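Long-range contacts in Non-catalytic protein 1 (Piromyces equi, PDB 1WCU), which probably binds plant cell-wall polysaccharides such as mannans and cellulose, as a family 29 carbohydrate-binding module without catalytic activity: residues F20-W25 / G46-K51; K77-R82 / R116-D121. All coordinates share one frame; numbering follows the deposited sequence.

Contact 1 (F20-W25 / G46-K51); sequences FDNWGW and GAISLK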
loop_
_atom_site.group_PDB
_atom_site.type_symbol
_atom_site.label_atom_id
_atom_site.label_comp_id
_atom_site.label_asym_id
_atom_site.label_seq_id
_atom_site.Cartn_x
_atom_site.Cartn_y
_atom_site.Cartn_z
ATOM N N PHE A 20 6.479 -10.975 -0.768
ATOM C CA PHE A 20 6.271 -9.605 -0.283
ATOM C C PHE A 20 6.662 -9.555 1.177
ATOM O O PHE A 20 6.456 -10.519 1.922
ATOM C CB PHE A 20 4.820 -9.166 -0.502
ATOM C CG PHE A 20 4.440 -9.129 -1.943
ATOM C CD1 PHE A 20 4.799 -8.063 -2.741
ATOM C CD2 PHE A 20 3.809 -10.205 -2.544
ATOM C CE1 PHE A 20 4.490 -8.057 -4.078
ATOM C CE2 PHE A 20 3.505 -10.185 -3.883
ATOM C CZ PHE A 20 3.838 -9.126 -4.639
ATOM N N ASP A 21 7.265 -8.448 1.588
ATOM C CA ASP A 21 7.727 -8.294 2.971
ATOM C C ASP A 21 7.466 -6.853 3.410
ATOM O O ASP A 21 7.342 -5.957 2.588
ATOM C CB ASP A 21 9.217 -8.641 3.026
ATOM C CG ASP A 21 9.756 -8.778 4.425
ATOM O OD1 ASP A 21 8.962 -8.970 5.378
ATOM O OD2 ASP A 21 11.012 -8.712 4.558
ATOM N N ASN A 22 7.373 -6.637 4.714
ATOM C CA ASN A 22 7.177 -5.317 5.281
ATOM C C ASN A 22 8.505 -4.751 5.754
ATOM O O ASN A 22 9.131 -5.300 6.674
ATOM C CB ASN A 22 6.206 -5.372 6.464
ATOM C CG ASN A 22 6.102 -4.056 7.199
ATOM O OD1 ASN A 22 6.127 -2.975 6.583
ATOM N ND2 ASN A 22 5.971 -4.123 8.537
ATOM N N TRP A 23 8.934 -3.671 5.103
ATOM C CA TRP A 23 10.149 -2.914 5.436
ATOM C C TRP A 23 9.802 -1.511 6.002
ATOM O O TRP A 23 10.512 -0.517 5.791
ATOM C CB TRP A 23 11.028 -2.781 4.192
ATOM C CG TRP A 23 11.663 -4.052 3.706
ATOM C CD1 TRP A 23 11.428 -5.329 4.124
ATOM C CD2 TRP A 23 12.686 -4.132 2.710
ATOM N NE1 TRP A 23 12.233 -6.210 3.417
ATOM C CE2 TRP A 23 13.029 -5.490 2.566
ATOM C CE3 TRP A 23 13.358 -3.171 1.924
ATOM C CZ2 TRP A 23 13.998 -5.911 1.643
ATOM C CZ3 TRP A 23 14.310 -3.597 1.035
ATOM C CH2 TRP A 23 14.635 -4.948 0.919
ATOM N N GLY A 24 8.682 -1.440 6.723
ATOM C CA GLY A 24 8.237 -0.182 7.320
ATOM C C GLY A 24 8.999 0.222 8.558
ATOM O O GLY A 24 10.065 -0.277 8.828
ATOM N N TRP A 25 8.459 1.166 9.305
ATOM C CA TRP A 25 9.169 1.767 10.418
ATOM C C TRP A 25 8.197 2.355 11.437
ATOM O O TRP A 25 7.075 2.728 11.121
ATOM C CB TRP A 25 10.106 2.876 9.908
ATOM C CG TRP A 25 9.419 3.950 9.106
ATOM C CD1 TRP A 25 8.829 5.077 9.586
ATOM C CD2 TRP A 25 9.230 3.975 7.691
ATOM N NE1 TRP A 25 8.279 5.803 8.563
ATOM C CE2 TRP A 25 8.519 5.148 7.383
ATOM C CE3 TRP A 25 9.606 3.119 6.648
ATOM C CZ2 TRP A 25 8.165 5.487 6.068
ATOM C CZ3 TRP A 25 9.258 3.463 5.359
ATOM C CH2 TRP A 25 8.547 4.620 5.080
ATOM N N GLY A 46 4.139 6.408 11.809
ATOM C CA GLY A 46 4.567 5.059 11.483
ATOM C C GLY A 46 3.980 4.555 10.190
ATOM O O GLY A 46 2.912 5.003 9.779
ATOM N N ALA A 47 4.663 3.588 9.595
ATOM C CA ALA A 47 4.333 3.085 8.262
ATOM C C ALA A 47 4.537 1.596 8.126
ATOM O O ALA A 47 5.431 1.022 8.750
ATOM C CB ALA A 47 5.201 3.741 7.235
ATOM N N ILE A 48 3.753 0.991 7.236
ATOM C CA ILE A 48 4.200 -0.231 6.568
ATOM C C ILE A 48 4.799 0.164 5.219
ATOM O O ILE A 48 4.455 1.209 4.654
ATOM C CB ILE A 48 3.091 -1.279 6.388
ATOM C CG1 ILE A 48 1.900 -0.704 5.616
ATOM C CG2 ILE A 48 2.723 -1.887 7.712
ATOM C CD1 ILE A 48 0.940 -1.765 5.151
ATOM N N SER A 49 5.726 -0.636 4.717
ATOM C CA SER A 49 6.285 -0.418 3.381
ATOM C C SER A 49 6.453 -1.793 2.732
ATOM O O SER A 49 7.324 -2.587 3.125
ATOM C CB SER A 49 7.592 0.357 3.445
ATOM O OG SER A 49 8.038 0.586 2.121
ATOM N N LEU A 50 5.574 -2.097 1.783
ATOM C CA LEU A 50 5.447 -3.450 1.282
ATOM C C LEU A 50 6.347 -3.610 0.064
ATOM O O LEU A 50 6.073 -3.077 -1.027
ATOM C CB LEU A 50 3.982 -3.784 0.981
ATOM C CG LEU A 50 3.069 -3.611 2.203
ATOM C CD1 LEU A 50 1.616 -3.842 1.788
ATOM C CD2 LEU A 50 3.462 -4.554 3.357
ATOM N N LYS A 51 7.437 -4.328 0.298
ATOM C CA LYS A 51 8.523 -4.564 -0.661
ATOM C C LYS A 51 8.236 -5.792 -1.510
ATOM O O LYS A 51 7.878 -6.846 -0.993
ATOM C CB LYS A 51 9.846 -4.743 0.118
ATOM C CG LYS A 51 11.016 -5.340 -0.667
ATOM C CD LYS A 51 11.658 -4.355 -1.658
ATOM C CE LYS A 51 12.862 -5.038 -2.331
ATOM N NZ LYS A 51 13.754 -4.151 -3.134
#
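Asp21 and Lys51 exchange a pair of backbone hydrogen bonds, the one from Lys51 N to Asp21 O measuring 2.8 Å. Two residues on, Trp23 N donates almost straight to Ser49 O (2.8 Å, 171° at the hydrogen), but the return bond, from Ser49 N, is accepted by a side chain. Asn22 OD1 takes Ser49 N at 3.0 Å, nearly end-on to its C=O, in place of the Trp23 carbonyl, which bonds a glycerol. CG lies anti to the Asn22 backbone N (chi1 173°), which carries the amide across toward Ile48. The same OD1 also accepts from Gly24 N, from above the amide plane, in an Asx turn, so two N-H groups grip one oxygen. Antiparallel pairing resumes as a single bridge, with Ala47 N bonded to Trp25 O at 3.0 Å.

Lys51 CG sits 3.7 Å from the centroid of the Trp23 six-membered ring, over its face. Asp21 OD2 holds that indole from its edge by accepting from NE1, while Lys51 NZ goes on to a salt bridge with Asp115. Ala47 CB lies over one face of the Trp25 ring, 3.6 Å from CE2. The placing of both indoles is consistent with a part in the aromatic sugar-binding platform of family 29 modules. Strand 20-22 is one of two edge strands of its five-stranded sheet; strand 47-52 pairs on its other side with strand 116-121. Ile48 packs on strands 35-38 and 129-137 of the second sheet, and Leu50 on 129-137.

Contact 2 (K77-R82 / R116-D121); sequences KVQGVR and RIIVQD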
loop_
_atom_site.group_PDB
_atom_site.type_symbol
_atom_site.label_atom_id
_atom_site.label_comp_id
_atom_site.label_asym_id
_atom_site.label_seq_id
_atom_site.Cartn_x
_atom_site.Cartn_y
_atom_site.Cartn_z
ATOM N N LYS A 77 2.161 6.155 -0.344
ATOM C CA LYS A 77 3.348 6.633 -1.037
ATOM C C LYS A 77 4.042 5.463 -1.724
ATOM O O LYS A 77 3.734 4.304 -1.464
ATOM C CB LYS A 77 4.334 7.259 -0.048
ATOM C CG LYS A 77 3.763 8.321 0.886
ATOM C CD LYS A 77 4.817 8.792 1.851
ATOM C CE LYS A 77 4.359 9.870 2.819
ATOM N NZ LYS A 77 5.559 10.571 3.305
ATOM N N VAL A 78 5.018 5.783 -2.561
ATOM C CA VAL A 78 5.974 4.801 -3.071
ATOM C C VAL A 78 7.397 5.208 -2.676
ATOM O O VAL A 78 7.674 6.389 -2.464
ATOM C CB VAL A 78 5.871 4.594 -4.624
ATOM C CG1 VAL A 78 4.488 4.081 -4.991
ATOM C CG2 VAL A 78 6.202 5.850 -5.379
ATOM N N GLN A 79 8.273 4.217 -2.523
ATOM C CA GLN A 79 9.693 4.468 -2.346
ATOM C C GLN A 79 10.487 3.388 -3.097
ATOM O O GLN A 79 9.921 2.597 -3.856
ATOM C CB GLN A 79 10.088 4.565 -0.855
ATOM C CG GLN A 79 10.006 3.233 -0.130
ATOM C CD GLN A 79 10.481 3.230 1.308
ATOM O OE1 GLN A 79 9.897 2.543 2.143
ATOM N NE2 GLN A 79 11.587 3.928 1.595
ATOM N N GLY A 80 11.803 3.374 -2.942
ATOM C CA GLY A 80 12.651 2.507 -3.756
ATOM C C GLY A 80 12.518 2.858 -5.228
ATOM O O GLY A 80 12.501 1.973 -6.093
ATOM N N VAL A 81 12.448 4.157 -5.509
ATOM C CA VAL A 81 12.239 4.650 -6.867
ATOM C C VAL A 81 13.570 4.732 -7.611
ATOM O O VAL A 81 14.557 5.273 -7.112
ATOM C CB VAL A 81 11.531 6.027 -6.856
ATOM C CG1 VAL A 81 11.280 6.545 -8.271
ATOM C CG2 VAL A 81 10.195 5.907 -6.131
ATOM N N ARG A 82 13.605 4.165 -8.813
ATOM C CA ARG A 82 14.833 4.135 -9.603
ATOM C C ARG A 82 15.255 5.567 -9.875
ATOM O O ARG A 82 14.408 6.444 -10.365
ATOM C CB ARG A 82 14.601 3.374 -10.907
ATOM C CG ARG A 82 15.847 2.943 -11.681
ATOM C CD ARG A 82 15.378 2.146 -12.880
ATOM N NE ARG A 82 16.502 1.697 -13.695
ATOM C CZ ARG A 82 16.379 0.891 -14.732
ATOM N NH1 ARG A 82 15.196 0.441 -15.074
ATOM N NH2 ARG A 82 17.454 0.562 -15.429
ATOM N N ARG A 116 8.367 -0.476 -3.486
ATOM C CA ARG A 116 7.715 -0.468 -2.164
ATOM C C ARG A 116 6.484 0.430 -2.154
ATOM O O ARG A 116 6.541 1.581 -2.628
ATOM C CB ARG A 116 8.683 0.016 -1.084
ATOM C CG ARG A 116 9.428 -1.065 -0.346
ATOM C CD ARG A 116 10.638 -0.523 0.389
ATOM N NE ARG A 116 11.735 -0.327 -0.539
ATOM C CZ ARG A 116 12.985 -0.051 -0.208
ATOM N NH1 ARG A 116 13.316 0.254 1.028
ATOM N NH2 ARG A 116 13.888 -0.011 -1.161
ATOM N N ILE A 117 5.401 -0.105 -1.583
ATOM C CA ILE A 117 4.158 0.608 -1.344
ATOM C C ILE A 117 4.062 0.948 0.149
ATOM O O ILE A 117 4.001 0.052 1.002
ATOM C CB ILE A 117 2.932 -0.250 -1.752
ATOM C CG1 ILE A 117 2.981 -0.566 -3.245
ATOM C CG2 ILE A 117 1.631 0.483 -1.392
ATOM C CD1 ILE A 117 1.967 -1.603 -3.722
ATOM N N ILE A 118 3.995 2.235 0.453
ATOM C CA ILE A 118 3.930 2.745 1.826
ATOM C C ILE A 118 2.512 3.144 2.202
ATOM O O ILE A 118 1.825 3.790 1.420
ATOM C CB ILE A 118 4.815 4.010 1.954
ATOM C CG1 ILE A 118 6.305 3.657 1.857
ATOM C CG2 ILE A 118 4.543 4.751 3.260
ATOM C CD1 ILE A 118 7.174 4.867 1.513
ATOM N N VAL A 119 2.075 2.743 3.391
ATOM C CA VAL A 119 0.831 3.255 3.997
ATOM C C VAL A 119 1.261 3.817 5.341
ATOM O O VAL A 119 1.956 3.134 6.086
ATOM C CB VAL A 119 -0.254 2.178 4.176
ATOM C CG1 VAL A 119 -1.543 2.774 4.738
ATOM C CG2 VAL A 119 -0.553 1.515 2.833
ATOM N N GLN A 120 0.861 5.049 5.648
ATOM C CA GLN A 120 1.404 5.778 6.788
ATOM C C GLN A 120 0.312 6.548 7.537
ATOM O O GLN A 120 -0.578 7.137 6.912
ATOM C CB GLN A 120 2.519 6.722 6.282
ATOM C CG GLN A 120 3.451 7.233 7.314
ATOM C CD GLN A 120 4.811 7.690 6.755
ATOM O OE1 GLN A 120 5.029 7.869 5.534
ATOM N NE2 GLN A 120 5.733 7.880 7.657
ATOM N N ASP A 121 0.380 6.523 8.864
ATOM C CA ASP A 121 -0.587 7.204 9.748
ATOM C C ASP A 121 -0.240 8.667 9.969
ATOM O O ASP A 121 0.602 8.979 10.792
ATOM C CB ASP A 121 -0.637 6.480 11.107
ATOM C CG ASP A 121 -1.700 7.025 12.027
ATOM O OD1 ASP A 121 -2.571 7.815 11.579
ATOM O OD2 ASP A 121 -1.731 6.566 13.185
HETATM O O HOH W 1 7.207 8.428 3.888
HETATM O O HOH W 2 11.670 0.854 3.527
#
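Arg116, Lys77 and Ile118 carry this antiparallel pairing in the five-stranded sheet of the beta-sandwich, where strand 116-121 meets strand 74-79. Lys77 and Ile118 form a hydrogen-bonded pair, with Ile118 N to Lys77 O at 2.8 Å. On one face, Lys77 CB lies 3.8 Å from Ile118 CB. On the same face, the side chains of Ile118 and Gln79 cross at about a right angle, with Ile118 CD1 3.7 Å from Gln79 CG. With CG between its own backbone N and carbonyl carbon (chi1 70°), Gln79 also crosses Arg116 obliquely, Gln79 CG to Arg116 CB 3.6 Å, amide and guanidinium planes 33° apart. The polar ends are held from outside the two segments: Ser49 OG bonds Gln79 OE1, Gln79 NE2 bonds Glu86 O, and Glu86 forms a salt bridge with Arg116 NH2. Gly80 N sits over one face of this guanidinium.

Lys77, extended beyond CG, brings CE to 3.4 Å from Gln120 OE1, and a water bridges NZ to that oxygen; Gln120 NE2 is held by Tyr45 O. A second water, in the guanidinium plane, accepts from Arg116 NH1 at 3.1 Å and donates to Gln79 OE1.

How the contacts relate
From the N terminus, the chain enters contact 1 at residues 20-25, passes through the hairpin of strands 30-32 and 35-38 in the opposing sheet, and returns at 46-51 to close a loop of 20 residues. Only then does contact 2 open at 77-82; strands 90-98, 101-109 and 112-114 follow before 116-121 closes it. The two loops are thus in series, neither nested nor crossed. They nevertheless meet in space, because strands 47-52 and 116-121 are neighbours, joined for instance by Leu50 N to Ile117 O at 2.8 Å. With that central pairing between them, the contacts connect four adjacent strands, in the order 20-22, 47-52, 116-121, 74-79, of one sheet.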